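Local coordinates for endo-beta-1,2-glucanase (Talaromyces funiculosus, PDB 6IMV), which hydrolyses internal beta-1,2-glucosidic linkages in beta-1,2-glucans as an endo-acting fungal glycoside hydrolase, captured here with sophorose bound, at residues L85-Y90 / S118-K123; R321-N326 / R474-L479; G407-N412 / T496-F501. All blocks are in the same frame, centred on the assembly; numbering follows the deposited sequence. Where two conformers were deposited one is given.

Interaction 1: L85-Y90 / S118-K123; sequences LQVMLY and SIMDTK
Tyr90 and Met120 make a Met-aromatic contact at the heart of a helix-helix packing, where 85-90 of helix 80-94 and 118-123 of helix 112-133 run roughly antiparallel, their short axes at 140°, consistent with the alpha/alpha-barrel build of this enzyme. The sulfur lies at the edge of the phenol, with Met120 SD 5.1 Å from the Tyr90 ring centroid.

The other apolar contacts gather round this pair. Met120 folds at chi2 and chi3, which turns its sulfur and methyl toward Val87, bringing SD to 3.8 Å from Val87 CG2. Ile119 crosses the phenol at about a right angle: its CG2 rests against Tyr90 CE2 (3.6 Å), while its CD1 sits by the hydroxyl. Phe176 of helix 163-182 closes over both Val87 and Met120.

The polar contacts run in a short relay beside them. Gln86, its chain fully extended with CG anti to the backbone N (chi1 -180°), meets Lys123 coming from the opposite direction. Its amide is gripped at both ends: NE2 donates to Tyr90 OH at 2.9 Å, close to the amide plane, and OE1 accepts from the ammonium. Tyr90 OH is also bonded to His45. Lys123 NZ forms a salt bridge with Glu83, which would help to balance its buried charge, and a hydrogen bond to the carbonyl of Gly56. Lys123 NZ stands above the carbonyl plane of Gln86, 2.7 Å from OE1.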
loop_
_atom_site.group_PDB
_atom_site.type_symbol
_atom_site.label_atom_id
_atom_site.label_comp_id
_atom_site.label_asym_id
_atom_site.label_seq_id
_atom_site.Cartn_x
_atom_site.Cartn_y
_atom_site.Cartn_z
ATOM N N LEU A 85 0.145 3.801 -4.761
ATOM C CA LEU A 85 -1.290 3.701 -4.477
ATOM C C LEU A 85 -2.092 4.564 -5.462
ATOM O O LEU A 85 -3.143 4.138 -5.944
ATOM C CB LEU A 85 -1.566 4.085 -3.023
ATOM C CG LEU A 85 -1.009 3.115 -1.977
ATOM C CD1 LEU A 85 -1.166 3.674 -0.568
ATOM C CD2 LEU A 85 -1.673 1.748 -2.077
ATOM N N GLN A 86 -1.575 5.755 -5.763
ATOM C CA GLN A 86 -2.190 6.689 -6.686
ATOM C C GLN A 86 -2.151 6.109 -8.108
ATOM O O GLN A 86 -3.154 6.117 -8.823
ATOM C CB GLN A 86 -1.456 8.027 -6.591
ATOM C CG GLN A 86 -1.997 9.117 -7.502
ATOM C CD GLN A 86 -1.158 10.369 -7.424
ATOM O OE1 GLN A 86 -0.010 10.343 -6.991
ATOM N NE2 GLN A 86 -1.727 11.481 -7.857
ATOM N N VAL A 87 -0.994 5.571 -8.498
ATOM C CA VAL A 87 -0.799 5.040 -9.844
ATOM C C VAL A 87 -1.694 3.810 -10.053
ATOM O O VAL A 87 -2.322 3.682 -11.112
ATOM C CB VAL A 87 0.691 4.767 -10.130
ATOM C CG1 VAL A 87 0.897 3.896 -11.365
ATOM C CG2 VAL A 87 1.459 6.074 -10.271
ATOM N N MET A 88 -1.772 2.930 -9.050
ATOM C CA MET A 88 -2.620 1.735 -9.136
ATOM C C MET A 88 -4.082 2.149 -9.358
ATOM O O MET A 88 -4.780 1.558 -10.185
ATOM C CB MET A 88 -2.505 0.873 -7.870
ATOM C CG MET A 88 -1.271 0.007 -7.848
ATOM S SD MET A 88 -1.238 -1.152 -6.452
ATOM C CE MET A 88 -0.639 -0.083 -5.155
ATOM N N LEU A 89 -4.544 3.165 -8.617
ATOM C CA LEU A 89 -5.907 3.691 -8.770
ATOM C C LEU A 89 -6.096 4.171 -10.216
ATOM O O LEU A 89 -7.115 3.873 -10.842
ATOM C CB LEU A 89 -6.115 4.822 -7.763
ATOM C CG LEU A 89 -7.493 5.473 -7.663
ATOM C CD1 LEU A 89 -7.673 6.567 -8.694
ATOM C CD2 LEU A 89 -8.632 4.479 -7.743
ATOM N N TYR A 90 -5.106 4.918 -10.726
ATOM C CA TYR A 90 -5.167 5.485 -12.071
ATOM C C TYR A 90 -5.141 4.391 -13.146
ATOM O O TYR A 90 -5.711 4.590 -14.219
ATOM C CB TYR A 90 -4.046 6.502 -12.298
ATOM C CG TYR A 90 -4.139 7.768 -11.487
ATOM C CD1 TYR A 90 -5.328 8.209 -10.929
ATOM C CD2 TYR A 90 -3.009 8.539 -11.284
ATOM C CE1 TYR A 90 -5.379 9.372 -10.177
ATOM C CE2 TYR A 90 -3.045 9.707 -10.542
ATOM C CZ TYR A 90 -4.237 10.133 -9.993
ATOM O OH TYR A 90 -4.254 11.276 -9.258
ATOM N N SER A 118 -4.514 12.744 -17.541
ATOM C CA SER A 118 -4.029 14.109 -17.371
ATOM C C SER A 118 -3.036 14.207 -16.198
ATOM O O SER A 118 -1.954 14.812 -16.338
ATOM C CB SER A 118 -5.171 15.043 -17.191
ATOM O OG SER A 118 -4.702 16.314 -16.826
ATOM N N ILE A 119 -3.394 13.629 -15.048
ATOM C CA ILE A 119 -2.553 13.720 -13.860
ATOM C C ILE A 119 -1.250 12.936 -14.099
ATOM O O ILE A 119 -0.171 13.387 -13.721
ATOM C CB ILE A 119 -3.302 13.262 -12.591
ATOM C CG1 ILE A 119 -4.481 14.186 -12.266
ATOM C CG2 ILE A 119 -2.341 13.167 -11.415
ATOM C CD1 ILE A 119 -5.495 13.600 -11.303
ATOM N N MET A 120 -1.348 11.770 -14.742
ATOM C CA MET A 120 -0.173 10.921 -14.971
ATOM C C MET A 120 0.793 11.588 -15.965
ATOM O O MET A 120 2.002 11.386 -15.881
ATOM C CB MET A 120 -0.575 9.537 -15.476
ATOM C CG MET A 120 -1.099 8.632 -14.376
ATOM S SD MET A 120 0.185 8.231 -13.165
ATOM C CE MET A 120 1.110 6.964 -14.033
ATOM N N ASP A 121 0.252 12.407 -16.875
ATOM C CA ASP A 121 1.058 13.179 -17.807
ATOM C C ASP A 121 1.833 14.253 -17.038
ATOM O O ASP A 121 3.046 14.353 -17.148
ATOM C CB ASP A 121 0.187 13.776 -18.913
ATOM C CG ASP A 121 1.006 14.448 -20.005
ATOM O OD1 ASP A 121 1.891 15.222 -19.659
ATOM O OD2 ASP A 121 0.770 14.165 -21.187
ATOM N N THR A 122 1.111 15.043 -16.241
ATOM C CA THR A 122 1.723 16.072 -15.392
ATOM C C THR A 122 2.770 15.431 -14.473
ATOM O O THR A 122 3.870 15.958 -14.330
ATOM C CB THR A 122 0.668 16.820 -14.568
ATOM O OG1 THR A 122 -0.321 17.304 -15.471
ATOM C CG2 THR A 122 1.233 17.976 -13.779
ATOM N N LYS A 123 2.411 14.292 -13.865
ATOM C CA LYS A 123 3.277 13.589 -12.899
ATOM C C LYS A 123 4.596 13.203 -13.570
ATOM O O LYS A 123 5.654 13.452 -12.997
ATOM C CB LYS A 123 2.588 12.342 -12.336
ATOM C CG LYS A 123 3.438 11.487 -11.401
ATOM C CD LYS A 123 2.792 10.164 -11.029
ATOM C CE LYS A 123 1.541 10.303 -10.183
ATOM N NZ LYS A 123 1.790 11.043 -8.928
#

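Interaction 2: R321-N326 / R474-L479; sequences RRVFQN and RVFKNL
Val323 of helix 318-337 lies against the face of Phe476, in the chain that follows helix 461-475. The apolar contacts carry this junction. Val323 CG1 sits 4.1 Å from the centroid of the Phe476 ring, nearly on its normal, as a CH-pi contact, and Val323 CG2 presses on the root of the ring, 3.6 Å from Phe476 CG. With CG1 anti to the backbone N (chi1 166°), the valine straddles its neighbours: CG2 also reaches Leu479 CD2 at 4.0 Å. Val475 CG1 covers the opposite face of the phenyl, so the ring is held between two valines.

A second kind of contact pairs an aliphatic group with a flat cation. Leu479 CD1 packs over one face of the Arg322 guanidinium, 3.5 Å from NH1. Arg322, bent at chi3 (60°), brings its guanidinium beside Leu479, and NH1 forms a salt bridge with Glu482, a few residues beyond Leu479.

Asn326 touches Leu479 more loosely and turns its amide elsewhere, OD1 to Arg329 and ND2 to the carbonyl of Thr294 on strand 290-296. The disulfide between Cys333 and Cys487 ties the same helix to the same outgoing chain further along. Within the two segments, then, the join rests on shape and dispersion, while the polar groups at its margin find their bonds outside, and the salt bridge to Glu482 probably helps fix the orientation of the guanidinium whose face Leu479 CD1 covers.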
loop_
_atom_site.group_PDB
_atom_site.type_symbol
_atom_site.label_atom_id
_atom_site.label_comp_id
_atom_site.label_asym_id
_atom_site.label_seq_id
_atom_site.Cartn_x
_atom_site.Cartn_y
_atom_site.Cartn_z
ATOM N N ARG A 321 -1.995 -18.659 -2.094
ATOM C CA ARG A 321 -3.356 -18.211 -1.824
ATOM C C ARG A 321 -3.842 -18.791 -0.484
ATOM O O ARG A 321 -4.430 -18.072 0.325
ATOM C CB ARG A 321 -4.274 -18.596 -2.988
ATOM C CG ARG A 321 -5.652 -17.956 -2.935
ATOM C CD ARG A 321 -6.549 -18.525 -4.021
ATOM N NE ARG A 321 -5.874 -18.622 -5.304
ATOM C CZ ARG A 321 -5.493 -19.761 -5.881
ATOM N NH1 ARG A 321 -4.871 -19.733 -7.046
ATOM N NH2 ARG A 321 -5.737 -20.917 -5.288
ATOM N N ARG A 322 -3.566 -20.077 -0.243
ATOM C CA ARG A 322 -4.015 -20.783 0.979
ATOM C C ARG A 322 -3.326 -20.202 2.226
ATOM O O ARG A 322 -3.975 -19.965 3.232
ATOM C CB ARG A 322 -3.746 -22.289 0.865
ATOM C CG ARG A 322 -4.710 -23.028 -0.054
ATOM C CD ARG A 322 -4.199 -24.411 -0.414
ATOM N NE ARG A 322 -4.015 -25.258 0.760
ATOM C CZ ARG A 322 -3.055 -26.172 0.908
ATOM N NH1 ARG A 322 -2.934 -26.802 2.060
ATOM N NH2 ARG A 322 -2.205 -26.442 -0.068
ATOM N N VAL A 323 -2.012 -19.987 2.153
ATOM C CA VAL A 323 -1.242 -19.438 3.276
ATOM C C VAL A 323 -1.742 -18.024 3.594
ATOM O O VAL A 323 -1.881 -17.653 4.760
ATOM C CB VAL A 323 0.269 -19.461 2.985
ATOM C CG1 VAL A 323 1.051 -18.608 3.969
ATOM C CG2 VAL A 323 0.803 -20.890 2.978
ATOM N N PHE A 324 -2.019 -17.233 2.558
ATOM C CA PHE A 324 -2.460 -15.853 2.766
ATOM C C PHE A 324 -3.945 -15.804 3.171
ATOM O O PHE A 324 -4.350 -14.884 3.887
ATOM C CB PHE A 324 -2.127 -14.993 1.544
ATOM C CG PHE A 324 -0.696 -14.517 1.546
ATOM C CD1 PHE A 324 0.340 -15.393 1.271
ATOM C CD2 PHE A 324 -0.382 -13.206 1.871
ATOM C CE1 PHE A 324 1.659 -14.953 1.272
ATOM C CE2 PHE A 324 0.934 -12.777 1.899
ATOM C CZ PHE A 324 1.954 -13.644 1.578
ATOM N N GLN A 325 -4.743 -16.788 2.744
ATOM C CA GLN A 325 -6.112 -16.906 3.239
ATOM C C GLN A 325 -6.066 -17.200 4.749
ATOM O O GLN A 325 -6.794 -16.606 5.527
ATOM C CB GLN A 325 -6.907 -17.969 2.472
ATOM C CG GLN A 325 -8.402 -17.917 2.773
ATOM C CD GLN A 325 -9.271 -18.724 1.834
ATOM O OE1 GLN A 325 -8.802 -19.519 1.039
ATOM N NE2 GLN A 325 -10.572 -18.549 1.949
ATOM N N ASN A 326 -5.193 -18.125 5.157
ATOM C CA ASN A 326 -4.998 -18.446 6.571
ATOM C C ASN A 326 -4.664 -17.171 7.362
ATOM O O ASN A 326 -5.132 -17.007 8.477
ATOM C CB ASN A 326 -3.917 -19.512 6.761
ATOM C CG ASN A 326 -4.441 -20.933 6.725
ATOM O OD1 ASN A 326 -5.572 -21.187 6.305
ATOM N ND2 ASN A 326 -3.617 -21.868 7.182
ATOM N N ARG A 474 8.135 -25.147 -0.435
ATOM C CA ARG A 474 9.218 -25.753 0.348
ATOM C C ARG A 474 9.047 -25.484 1.850
ATOM O O ARG A 474 9.486 -26.290 2.671
ATOM C CB ARG A 474 10.584 -25.239 -0.127
ATOM C CG ARG A 474 11.060 -25.904 -1.410
ATOM C CD ARG A 474 12.283 -25.271 -2.036
ATOM N NE ARG A 474 13.466 -25.536 -1.238
ATOM C CZ ARG A 474 14.677 -25.058 -1.516
ATOM N NH1 ARG A 474 14.886 -24.388 -2.638
ATOM N NH2 ARG A 474 15.664 -25.239 -0.661
ATOM N N VAL A 475 8.418 -24.357 2.202
ATOM C CA VAL A 475 8.307 -23.912 3.599
ATOM C C VAL A 475 6.939 -24.294 4.192
ATOM O O VAL A 475 6.872 -24.665 5.379
ATOM C CB VAL A 475 8.557 -22.397 3.706
ATOM C CG1 VAL A 475 8.180 -21.843 5.078
ATOM C CG2 VAL A 475 10.003 -22.058 3.359
ATOM N N PHE A 476 5.871 -24.198 3.381
ATOM C CA PHE A 476 4.496 -24.339 3.860
ATOM C C PHE A 476 3.918 -25.706 3.466
ATOM O O PHE A 476 3.361 -25.882 2.384
ATOM C CB PHE A 476 3.658 -23.160 3.365
ATOM C CG PHE A 476 4.129 -21.844 3.926
ATOM C CD1 PHE A 476 3.789 -21.462 5.215
ATOM C CD2 PHE A 476 4.961 -21.016 3.187
ATOM C CE1 PHE A 476 4.246 -20.264 5.742
ATOM C CE2 PHE A 476 5.427 -19.820 3.714
ATOM C CZ PHE A 476 5.067 -19.444 4.994
ATOM N N LYS A 477 4.061 -26.664 4.387
ATOM C CA LYS A 477 3.552 -28.034 4.267
ATOM C C LYS A 477 2.567 -28.306 5.412
ATOM O O LYS A 477 2.663 -27.716 6.491
ATOM C CB LYS A 477 4.732 -29.007 4.322
ATOM C CG LYS A 477 5.852 -28.677 3.350
ATOM C CD LYS A 477 7.139 -29.413 3.600
ATOM C CE LYS A 477 8.058 -28.697 4.563
ATOM N NZ LYS A 477 9.382 -29.355 4.618
ATOM N N ASN A 478 1.609 -29.201 5.176
ATOM C CA ASN A 478 0.690 -29.671 6.223
ATOM C C ASN A 478 0.076 -28.469 6.958
ATOM O O ASN A 478 0.138 -28.399 8.192
ATOM C CB ASN A 478 1.407 -30.603 7.204
ATOM C CG ASN A 478 2.298 -31.613 6.509
ATOM O OD1 ASN A 478 1.809 -32.489 5.802
ATOM N ND2 ASN A 478 3.604 -31.498 6.697
ATOM N N LEU A 479 -0.506 -27.532 6.196
ATOM C CA LEU A 479 -1.194 -26.360 6.761
ATOM C C LEU A 479 -2.210 -26.843 7.794
ATOM O O LEU A 479 -2.885 -27.830 7.562
ATOM C CB LEU A 479 -1.928 -25.583 5.663
ATOM C CG LEU A 479 -1.061 -24.928 4.592
ATOM C CD1 LEU A 479 -1.890 -23.973 3.755
ATOM C CD2 LEU A 479 0.126 -24.206 5.198
#

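Interaction 3: G407-N412 / T496-F501; sequences GKKMQN and TGLVDF
Lys409 and Asp500 meet at a type II beta turn, Gly407 to Met410, along which the C-terminal chain lies in extended form. The Lys409 backbone NH points out of the turn and donates to Asp500 OD1 at 2.9 Å, almost straight (172°), reaching the carboxylate oxygen on its anti side and somewhat out of plane. The Asp500 CB bond leads away from the turn, but with CG beside the backbone N (chi1 -81°) the carboxylate comes back to it. OD2 is held by Arg16, which also bonds Gly407 O and Gln411 OE1, so one arginine ties aspartate and turn together.

Lys409 takes the left-handed position of the turn, and its chain bends twice near the end. Chi3 is 92°, well off a staggered value, and this swings the ammonium round to Val499 O, 2.8 Å from NZ and nearly in line with the C=O bond. Trp66 gives the same ammonium a carbonyl bond and a cation-pi contact. Nearer the backbone, Lys409 CB makes a CH-pi contact over one face of the Phe501 ring, 4.2 Å from its centroid; further out, CE comes to 3.6 Å from Phe501 CE1. Gln411 O lies at the edge of that ring, 3.4 Å from CD2.

Lys408 CB rests on Leu498 CB (3.7 Å), and the bend at chi2 carries the chain past Leu498 O toward Asp500. Its ammonium stops short of a salt bridge with Asp500. A water spans the gap, accepting from Lys408 NZ and donating to Asp500 OD2 at 2.6 Å.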
loop_
_atom_site.group_PDB
_atom_site.type_symbol
_atom_site.label_atom_id
_atom_site.label_comp_id
_atom_site.label_asym_id
_atom_site.label_seq_id
_atom_site.Cartn_x
_atom_site.Cartn_y
_atom_site.Cartn_z
ATOM N N GLY A 407 -16.789 4.116 14.867
ATOM C CA GLY A 407 -16.162 4.835 16.002
ATOM C C GLY A 407 -16.307 6.338 15.836
ATOM O O GLY A 407 -16.392 6.842 14.716
ATOM N N LYS A 408 -16.390 7.069 16.951
ATOM C CA LYS A 408 -16.532 8.519 16.884
ATOM C C LYS A 408 -15.372 9.105 16.075
ATOM O O LYS A 408 -14.225 8.699 16.250
ATOM C CB LYS A 408 -16.593 9.135 18.285
ATOM C CG LYS A 408 -17.853 8.791 19.058
ATOM C CD LYS A 408 -19.082 9.380 18.429
ATOM C CE LYS A 408 -20.354 8.823 19.012
ATOM N NZ LYS A 408 -21.511 9.202 18.163
ATOM N N LYS A 409 -15.722 10.031 15.169
ATOM C CA LYS A 409 -14.806 10.795 14.314
ATOM C C LYS A 409 -14.121 9.919 13.255
ATOM O O LYS A 409 -13.171 10.362 12.657
ATOM C CB LYS A 409 -13.709 11.492 15.129
ATOM C CG LYS A 409 -14.161 12.219 16.386
ATOM C CD LYS A 409 -13.003 12.861 17.139
ATOM C CE LYS A 409 -12.761 14.294 16.726
ATOM N NZ LYS A 409 -13.762 15.226 17.311
ATOM N N MET A 410 -14.623 8.710 12.987
ATOM C CA MET A 410 -13.882 7.779 12.142
ATOM C C MET A 410 -14.373 7.818 10.685
ATOM O O MET A 410 -13.803 7.134 9.829
ATOM C CB MET A 410 -13.927 6.364 12.719
ATOM C CG MET A 410 -12.972 6.198 13.898
ATOM S SD MET A 410 -11.258 6.656 13.443
ATOM C CE MET A 410 -10.812 5.281 12.383
ATOM N N GLN A 411 -15.376 8.653 10.398
ATOM C CA GLN A 411 -15.658 9.100 9.034
ATOM C C GLN A 411 -15.562 10.626 8.970
ATOM O O GLN A 411 -15.810 11.342 9.963
ATOM C CB GLN A 411 -17.039 8.663 8.539
ATOM C CG GLN A 411 -17.199 7.163 8.376
ATOM C CD GLN A 411 -18.568 6.807 7.848
ATOM O OE1 GLN A 411 -19.584 6.907 8.551
ATOM N NE2 GLN A 411 -18.607 6.396 6.585
ATOM N N ASN A 412 -15.211 11.109 7.772
ATOM C CA ASN A 412 -15.078 12.523 7.478
ATOM C C ASN A 412 -15.505 12.753 6.022
ATOM O O ASN A 412 -15.766 11.790 5.307
ATOM C CB ASN A 412 -13.649 13.001 7.752
ATOM C CG ASN A 412 -12.616 12.227 6.967
ATOM O OD1 ASN A 412 -12.445 12.454 5.771
ATOM N ND2 ASN A 412 -11.916 11.323 7.630
ATOM N N THR A 496 -16.724 7.357 24.366
ATOM C CA THR A 496 -16.244 7.890 25.633
ATOM C C THR A 496 -16.468 9.405 25.715
ATOM O O THR A 496 -15.939 10.045 26.606
ATOM C CB THR A 496 -14.752 7.579 25.814
ATOM O OG1 THR A 496 -14.030 8.289 24.802
ATOM C CG2 THR A 496 -14.457 6.100 25.734
ATOM N N GLY A 497 -17.216 9.978 24.774
ATOM C CA GLY A 497 -17.452 11.412 24.780
ATOM C C GLY A 497 -16.800 12.162 23.623
ATOM O O GLY A 497 -17.006 13.371 23.483
ATOM N N LEU A 498 -16.017 11.475 22.782
ATOM C CA LEU A 498 -15.584 12.081 21.522
ATOM C C LEU A 498 -16.825 12.418 20.696
ATOM O O LEU A 498 -17.788 11.662 20.696
ATOM C CB LEU A 498 -14.678 11.121 20.737
ATOM C CG LEU A 498 -13.314 10.820 21.346
ATOM C CD1 LEU A 498 -12.508 9.927 20.418
ATOM C CD2 LEU A 498 -12.552 12.099 21.662
ATOM N N VAL A 499 -16.751 13.515 19.943
ATOM C CA VAL A 499 -17.866 14.021 19.144
ATOM C C VAL A 499 -17.482 13.934 17.661
ATOM O O VAL A 499 -16.398 14.357 17.280
ATOM C CB VAL A 499 -18.224 15.466 19.550
ATOM C CG1 VAL A 499 -19.411 16.000 18.750
ATOM C CG2 VAL A 499 -18.486 15.587 21.050
ATOM N N ASP A 500 -18.389 13.408 16.831
ATOM C CA ASP A 500 -18.166 13.335 15.392
ATOM C C ASP A 500 -17.819 14.731 14.862
ATOM O O ASP A 500 -18.256 15.757 15.417
ATOM C CB ASP A 500 -19.388 12.774 14.662
ATOM C CG ASP A 500 -19.507 11.261 14.694
ATOM O OD1 ASP A 500 -18.554 10.591 15.133
ATOM O OD2 ASP A 500 -20.557 10.770 14.277
ATOM N N PHE A 501 -17.045 14.754 13.775
ATOM C CA PHE A 501 -16.751 15.982 13.046
ATOM C C PHE A 501 -18.061 16.675 12.653
ATOM O O PHE A 501 -19.017 16.016 12.265
ATOM C CB PHE A 501 -15.907 15.672 11.811
ATOM C CG PHE A 501 -14.554 15.077 12.105
ATOM C CD1 PHE A 501 -13.665 15.717 12.959
ATOM C CD2 PHE A 501 -14.148 13.905 11.485
ATOM C CE1 PHE A 501 -12.410 15.181 13.212
ATOM C CE2 PHE A 501 -12.889 13.377 11.733
ATOM C CZ PHE A 501 -12.022 14.014 12.595
HETATM O O HOH W 1 -21.652 8.734 15.557
HETATM O O HOH W 2 -14.476 15.572 20.278
HETATM O O HOH W 3 -17.225 12.338 12.150
#

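In the fold
The three contacts are far apart: centres lie 35 Å (interactions 1 and 2), 32 Å (1 and 3) and 39 Å (2 and 3) from one another, with none touching. Interactions 1 and 2 sit on opposite sides of the chain's centre. Along the sequence interaction 1 closes first, while 2 and 3 cross, so the late chain serves helix 318-337 before reaching the 407-412 turn. Interaction 1 lies by the glucose-binding pocket: the Gln86 side chain is about 12 Å from a bound glucose unit, and its helix also carries the pocket residue Lys82. Interaction 3 is linked to the pocket through the fold alone: Phe501 packs on Ile64 of strand 57-64, the strand that also holds Asp60.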